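Local structure of glycosyl hydrolase, family 38 (5KBP) at residues T527-I539 / M649-F661. The protein is probably an alpha-mannosidase of glycoside hydrolase family 38, hydrolysing alpha-linked mannose from carbohydrate substrates. Sequence-based numbering, arbitrary orientation.
Sequences TNEMENEFIQVKI and MVTMIKESNQLFF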
loop_
_atom_site.group_PDB
_atom_site.type_symbol
_atom_site.label_atom_id
_atom_site.label_comp_id
_atom_site.label_asym_id
_atom_site.label_seq_id
_atom_site.Cartn_x
_atom_site.Cartn_y
_atom_site.Cartn_z
ATOM N N THR A 527 -31.949 -22.613 -30.322
ATOM C CA THR A 527 -32.251 -21.276 -30.819
ATOM C C THR A 527 -31.647 -20.179 -29.949
ATOM O O THR A 527 -31.960 -19.000 -30.157
ATOM C CB THR A 527 -33.767 -21.079 -30.924
ATOM O OG1 THR A 527 -34.367 -21.295 -29.641
ATOM C CG2 THR A 527 -34.363 -22.057 -31.925
ATOM N N ASN A 528 -30.791 -20.535 -28.989
ATOM C CA ASN A 528 -30.153 -19.575 -28.087
ATOM C C ASN A 528 -31.202 -18.754 -27.335
ATOM O O ASN A 528 -31.254 -17.526 -27.424
ATOM C CB ASN A 528 -29.184 -18.664 -28.849
ATOM C CG ASN A 528 -28.033 -19.427 -29.471
ATOM O OD1 ASN A 528 -27.637 -20.483 -28.980
ATOM N ND2 ASN A 528 -27.485 -18.890 -30.555
ATOM N N GLU A 529 -32.043 -19.457 -26.580
ATOM C CA GLU A 529 -33.163 -18.833 -25.895
ATOM C C GLU A 529 -33.258 -19.321 -24.457
ATOM O O GLU A 529 -32.910 -20.464 -24.143
ATOM C CB GLU A 529 -34.488 -19.110 -26.622
ATOM C CG GLU A 529 -34.662 -18.316 -27.905
ATOM C CD GLU A 529 -35.941 -18.658 -28.642
ATOM O OE1 GLU A 529 -36.188 -19.858 -28.884
ATOM O OE2 GLU A 529 -36.701 -17.724 -28.976
ATOM N N MET A 530 -33.726 -18.429 -23.586
ATOM C CA MET A 530 -34.070 -18.746 -22.209
ATOM C C MET A 530 -35.435 -18.151 -21.902
ATOM O O MET A 530 -35.863 -17.181 -22.533
ATOM C CB MET A 530 -33.045 -18.189 -21.210
ATOM C CG MET A 530 -31.626 -18.661 -21.410
ATOM S SD MET A 530 -30.499 -17.916 -20.215
ATOM C CE MET A 530 -30.712 -16.176 -20.582
ATOM N N GLU A 531 -36.117 -18.736 -20.920
ATOM C CA GLU A 531 -37.370 -18.160 -20.452
ATOM C C GLU A 531 -37.759 -18.799 -19.127
ATOM O O GLU A 531 -37.464 -19.972 -18.878
ATOM C CB GLU A 531 -38.500 -18.334 -21.477
ATOM C CG GLU A 531 -39.018 -19.752 -21.631
ATOM C CD GLU A 531 -40.059 -19.868 -22.726
ATOM O OE1 GLU A 531 -39.673 -19.930 -23.912
ATOM O OE2 GLU A 531 -41.265 -19.880 -22.402
ATOM N N ASN A 532 -38.408 -18.002 -18.281
ATOM C CA ASN A 532 -39.047 -18.503 -17.071
ATOM C C ASN A 532 -40.482 -17.996 -17.022
ATOM O O ASN A 532 -41.136 -17.874 -18.062
ATOM C CB ASN A 532 -38.268 -18.080 -15.819
ATOM C CG ASN A 532 -37.934 -16.599 -15.804
ATOM O OD1 ASN A 532 -38.535 -15.804 -16.526
ATOM N ND2 ASN A 532 -36.965 -16.221 -14.977
ATOM N N GLU A 533 -40.980 -17.691 -15.830
ATOM C CA GLU A 533 -42.339 -17.194 -15.675
ATOM C C GLU A 533 -42.426 -15.676 -15.749
ATOM O O GLU A 533 -43.529 -15.128 -15.648
ATOM C CB GLU A 533 -42.928 -17.687 -14.350
ATOM C CG GLU A 533 -42.163 -17.218 -13.128
ATOM C CD GLU A 533 -42.626 -17.895 -11.854
ATOM O OE1 GLU A 533 -42.018 -18.915 -11.466
ATOM O OE2 GLU A 533 -43.603 -17.411 -11.245
ATOM N N PHE A 534 -41.303 -14.985 -15.930
ATOM C CA PHE A 534 -41.289 -13.529 -15.993
ATOM C C PHE A 534 -40.834 -13.001 -17.343
ATOM O O PHE A 534 -41.489 -12.118 -17.910
ATOM C CB PHE A 534 -40.382 -12.956 -14.894
ATOM C CG PHE A 534 -40.622 -13.541 -13.535
ATOM C CD1 PHE A 534 -41.737 -13.183 -12.796
ATOM C CD2 PHE A 534 -39.718 -14.435 -12.986
ATOM C CE1 PHE A 534 -41.953 -13.717 -11.539
ATOM C CE2 PHE A 534 -39.926 -14.970 -11.731
ATOM C CZ PHE A 534 -41.046 -14.611 -11.006
ATOM N N ILE A 535 -39.724 -13.511 -17.876
ATOM C CA ILE A 535 -39.112 -12.968 -19.080
ATOM C C ILE A 535 -38.849 -14.088 -20.075
ATOM O O ILE A 535 -38.664 -15.250 -19.701
ATOM C CB ILE A 535 -37.801 -12.215 -18.760
ATOM C CG1 ILE A 535 -36.812 -13.145 -18.051
ATOM C CG2 ILE A 535 -38.081 -10.986 -17.910
ATOM C CD1 ILE A 535 -35.509 -12.477 -17.672
ATOM N N GLN A 536 -38.831 -13.725 -21.356
ATOM C CA GLN A 536 -38.470 -14.628 -22.442
ATOM C C GLN A 536 -37.302 -14.003 -23.191
ATOM O O GLN A 536 -37.439 -12.915 -23.761
ATOM C CB GLN A 536 -39.658 -14.874 -23.377
ATOM C CG GLN A 536 -39.556 -16.142 -24.218
ATOM C CD GLN A 536 -38.661 -15.982 -25.432
ATOM O OE1 GLN A 536 -38.392 -14.866 -25.877
ATOM N NE2 GLN A 536 -38.197 -17.099 -25.976
ATOM N N VAL A 537 -36.158 -14.682 -23.187
ATOM C CA VAL A 537 -34.902 -14.118 -23.668
ATOM C C VAL A 537 -34.498 -14.812 -24.961
ATOM O O VAL A 537 -34.445 -16.046 -25.022
ATOM C CB VAL A 537 -33.793 -14.244 -22.609
ATOM C CG1 VAL A 537 -32.468 -13.730 -23.158
ATOM C CG2 VAL A 537 -34.187 -13.493 -21.350
ATOM N N LYS A 538 -34.216 -14.016 -25.989
ATOM C CA LYS A 538 -33.626 -14.490 -27.232
ATOM C C LYS A 538 -32.289 -13.792 -27.426
ATOM O O LYS A 538 -32.201 -12.567 -27.293
ATOM C CB LYS A 538 -34.547 -14.225 -28.428
ATOM C CG LYS A 538 -33.878 -14.378 -29.797
ATOM C CD LYS A 538 -33.364 -15.793 -30.029
ATOM C CE LYS A 538 -32.680 -15.930 -31.382
ATOM N NZ LYS A 538 -33.621 -15.695 -32.512
ATOM N N ILE A 539 -31.253 -14.568 -27.725
ATOM C CA ILE A 539 -29.922 -14.042 -27.998
ATOM C C ILE A 539 -29.697 -14.134 -29.501
ATOM O O ILE A 539 -29.541 -15.231 -30.051
ATOM C CB ILE A 539 -28.835 -14.796 -27.222
ATOM C CG1 ILE A 539 -29.135 -14.755 -25.723
ATOM C CG2 ILE A 539 -27.465 -14.201 -27.510
ATOM C CD1 ILE A 539 -28.058 -15.374 -24.869
ATOM N N MET A 649 -21.396 -13.208 -19.851
ATOM C CA MET A 649 -22.152 -14.353 -19.355
ATOM C C MET A 649 -23.537 -13.869 -18.939
ATOM O O MET A 649 -23.676 -13.143 -17.949
ATOM C CB MET A 649 -21.429 -15.020 -18.186
ATOM C CG MET A 649 -20.143 -15.736 -18.568
ATOM S SD MET A 649 -20.424 -17.219 -19.554
ATOM C CE MET A 649 -21.314 -18.247 -18.386
ATOM N N VAL A 650 -24.555 -14.266 -19.694
ATOM C CA VAL A 650 -25.936 -13.913 -19.387
ATOM C C VAL A 650 -26.552 -15.056 -18.591
ATOM O O VAL A 650 -26.646 -16.185 -19.082
ATOM C CB VAL A 650 -26.740 -13.634 -20.666
ATOM C CG1 VAL A 650 -28.158 -13.206 -20.316
ATOM C CG2 VAL A 650 -26.048 -12.574 -21.506
ATOM N N THR A 651 -26.978 -14.764 -17.365
ATOM C CA THR A 651 -27.467 -15.778 -16.443
ATOM C C THR A 651 -28.912 -15.492 -16.057
ATOM O O THR A 651 -29.287 -14.339 -15.816
ATOM C CB THR A 651 -26.595 -15.843 -15.181
ATOM O OG1 THR A 651 -25.220 -15.993 -15.556
ATOM C CG2 THR A 651 -27.004 -17.022 -14.307
ATOM N N MET A 652 -29.719 -16.551 -16.005
ATOM C CA MET A 652 -31.109 -16.474 -15.578
ATOM C C MET A 652 -31.400 -17.622 -14.624
ATOM O O MET A 652 -30.976 -18.758 -14.862
ATOM C CB MET A 652 -32.073 -16.537 -16.773
ATOM C CG MET A 652 -33.517 -16.836 -16.386
ATOM S SD MET A 652 -34.533 -17.403 -17.763
ATOM C CE MET A 652 -34.546 -15.929 -18.772
ATOM N N ILE A 653 -32.123 -17.325 -13.549
ATOM C CA ILE A 653 -32.579 -18.342 -12.615
ATOM C C ILE A 653 -34.102 -18.446 -12.701
ATOM O O ILE A 653 -34.780 -17.581 -13.255
ATOM C CB ILE A 653 -32.111 -18.062 -11.173
ATOM C CG1 ILE A 653 -32.779 -16.805 -10.617
ATOM C CG2 ILE A 653 -30.599 -17.923 -11.127
ATOM C CD1 ILE A 653 -32.394 -16.506 -9.183
ATOM N N LYS A 654 -34.637 -19.530 -12.134
ATOM C CA LYS A 654 -36.055 -19.837 -12.305
ATOM C C LYS A 654 -36.945 -18.867 -11.536
ATOM O O LYS A 654 -37.960 -18.399 -12.064
ATOM C CB LYS A 654 -36.334 -21.275 -11.865
ATOM C CG LYS A 654 -37.812 -21.632 -11.805
ATOM C CD LYS A 654 -38.023 -23.039 -11.266
ATOM C CE LYS A 654 -39.504 -23.360 -11.136
ATOM N NZ LYS A 654 -39.735 -24.739 -10.630
ATOM N N GLU A 655 -36.584 -18.547 -10.292
ATOM C CA GLU A 655 -37.474 -17.842 -9.377
ATOM C C GLU A 655 -37.186 -16.345 -9.300
ATOM O O GLU A 655 -37.487 -15.710 -8.284
ATOM C CB GLU A 655 -37.396 -18.468 -7.986
ATOM C CG GLU A 655 -37.640 -19.970 -7.952
ATOM C CD GLU A 655 -39.106 -20.338 -8.112
ATOM O OE1 GLU A 655 -39.940 -19.427 -8.301
ATOM O OE2 GLU A 655 -39.425 -21.543 -8.042
ATOM N N SER A 656 -36.622 -15.759 -10.354
ATOM C CA SER A 656 -36.341 -14.332 -10.344
ATOM C C SER A 656 -36.442 -13.775 -11.756
ATOM O O SER A 656 -36.101 -14.456 -12.726
ATOM C CB SER A 656 -34.952 -14.035 -9.767
ATOM O OG SER A 656 -34.636 -12.659 -9.888
ATOM N N ASN A 657 -36.914 -12.534 -11.854
ATOM C CA ASN A 657 -36.965 -11.812 -13.116
ATOM C C ASN A 657 -35.672 -11.066 -13.413
ATOM O O ASN A 657 -35.607 -10.334 -14.406
ATOM C CB ASN A 657 -38.141 -10.830 -13.117
ATOM C CG ASN A 657 -37.962 -9.701 -12.118
ATOM O OD1 ASN A 657 -37.312 -9.863 -11.085
ATOM N ND2 ASN A 657 -38.548 -8.548 -12.421
ATOM N N GLN A 658 -34.651 -11.229 -12.575
ATOM C CA GLN A 658 -33.384 -10.536 -12.767
ATOM C C GLN A 658 -32.525 -11.274 -13.785
ATOM O O GLN A 658 -32.284 -12.478 -13.653
ATOM C CB GLN A 658 -32.635 -10.412 -11.440
ATOM C CG GLN A 658 -33.261 -9.444 -10.452
ATOM C CD GLN A 658 -32.387 -9.219 -9.236
ATOM O OE1 GLN A 658 -31.905 -10.168 -8.619
ATOM N NE2 GLN A 658 -32.168 -7.956 -8.892
ATOM N N LEU A 659 -32.063 -10.548 -14.797
ATOM C CA LEU A 659 -31.164 -11.086 -15.811
ATOM C C LEU A 659 -29.765 -10.555 -15.517
ATOM O O LEU A 659 -29.512 -9.353 -15.647
ATOM C CB LEU A 659 -31.627 -10.692 -17.212
ATOM C CG LEU A 659 -31.106 -11.526 -18.383
ATOM C CD1 LEU A 659 -31.699 -12.928 -18.345
ATOM C CD2 LEU A 659 -31.409 -10.839 -19.706
ATOM N N PHE A 660 -28.863 -11.445 -15.113
ATOM C CA PHE A 660 -27.533 -11.051 -14.670
ATOM C C PHE A 660 -26.537 -11.094 -15.822
ATOM O O PHE A 660 -26.596 -11.979 -16.681
ATOM C CB PHE A 660 -27.057 -11.959 -13.536
ATOM C CG PHE A 660 -27.836 -11.795 -12.262
ATOM C CD1 PHE A 660 -29.005 -12.508 -12.050
ATOM C CD2 PHE A 660 -27.399 -10.928 -11.275
ATOM C CE1 PHE A 660 -29.723 -12.358 -10.877
ATOM C CE2 PHE A 660 -28.110 -10.774 -10.102
ATOM C CZ PHE A 660 -29.273 -11.489 -9.902
ATOM N N PHE A 661 -25.617 -10.132 -15.828
ATOM C CA PHE A 661 -24.571 -10.043 -16.835
ATOM C C PHE A 661 -23.205 -9.998 -16.166
ATOM O O PHE A 661 -23.049 -9.453 -15.069
ATOM C CB PHE A 661 -24.747 -8.803 -17.719
ATOM C CG PHE A 661 -26.122 -8.664 -18.300
ATOM C CD1 PHE A 661 -26.599 -9.593 -19.209
ATOM C CD2 PHE A 661 -26.934 -7.601 -17.945
ATOM C CE1 PHE A 661 -27.865 -9.467 -19.747
ATOM C CE2 PHE A 661 -28.201 -7.469 -18.480
ATOM C CZ PHE A 661 -28.667 -8.403 -19.383
#
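Asn532 ND2 donates to Ile653 O at 3.1 Å, with the acceptor close to the amide plane, while Ser656 O lies 3.0 Å from the same Asn532 ND2. This end of the amide makes the link across; the other holds it to its own turn. There Asn532 OD1 takes two backbone donors: Ile535 N, in an almost straight bond of 2.9 Å, and Phe534 N, which sits above the carbonyl plane and completes an Asx turn. These bonds fix the rotation of the amide, so that ND2 is held facing the loop that follows strand 641-653. The turn between strands 529-531 and 535-539 of one antiparallel sheet thus meets the turn between strands 641-653 and 659-667 of another, the two sheets facing each other in the family 38 C-terminal domain, consistent with a galactose-mutarotase-like beta-sandwich. Farther inside, Met652 is buried between the sheets. With CG anti to the backbone N (chi1 164°) and the chain bent at its end, Met652 CE reaches Met530 CB and Val537 CG2, both at 3.6 Å, and also meets Ile535. Leu659 CD1 packs beside it, 3.9 Å from Ile535 CD1. Beyond the amide, Phe534 CB rests against Asn657 CB at 3.6 Å, its ring edge directed at the backbone of Glu655.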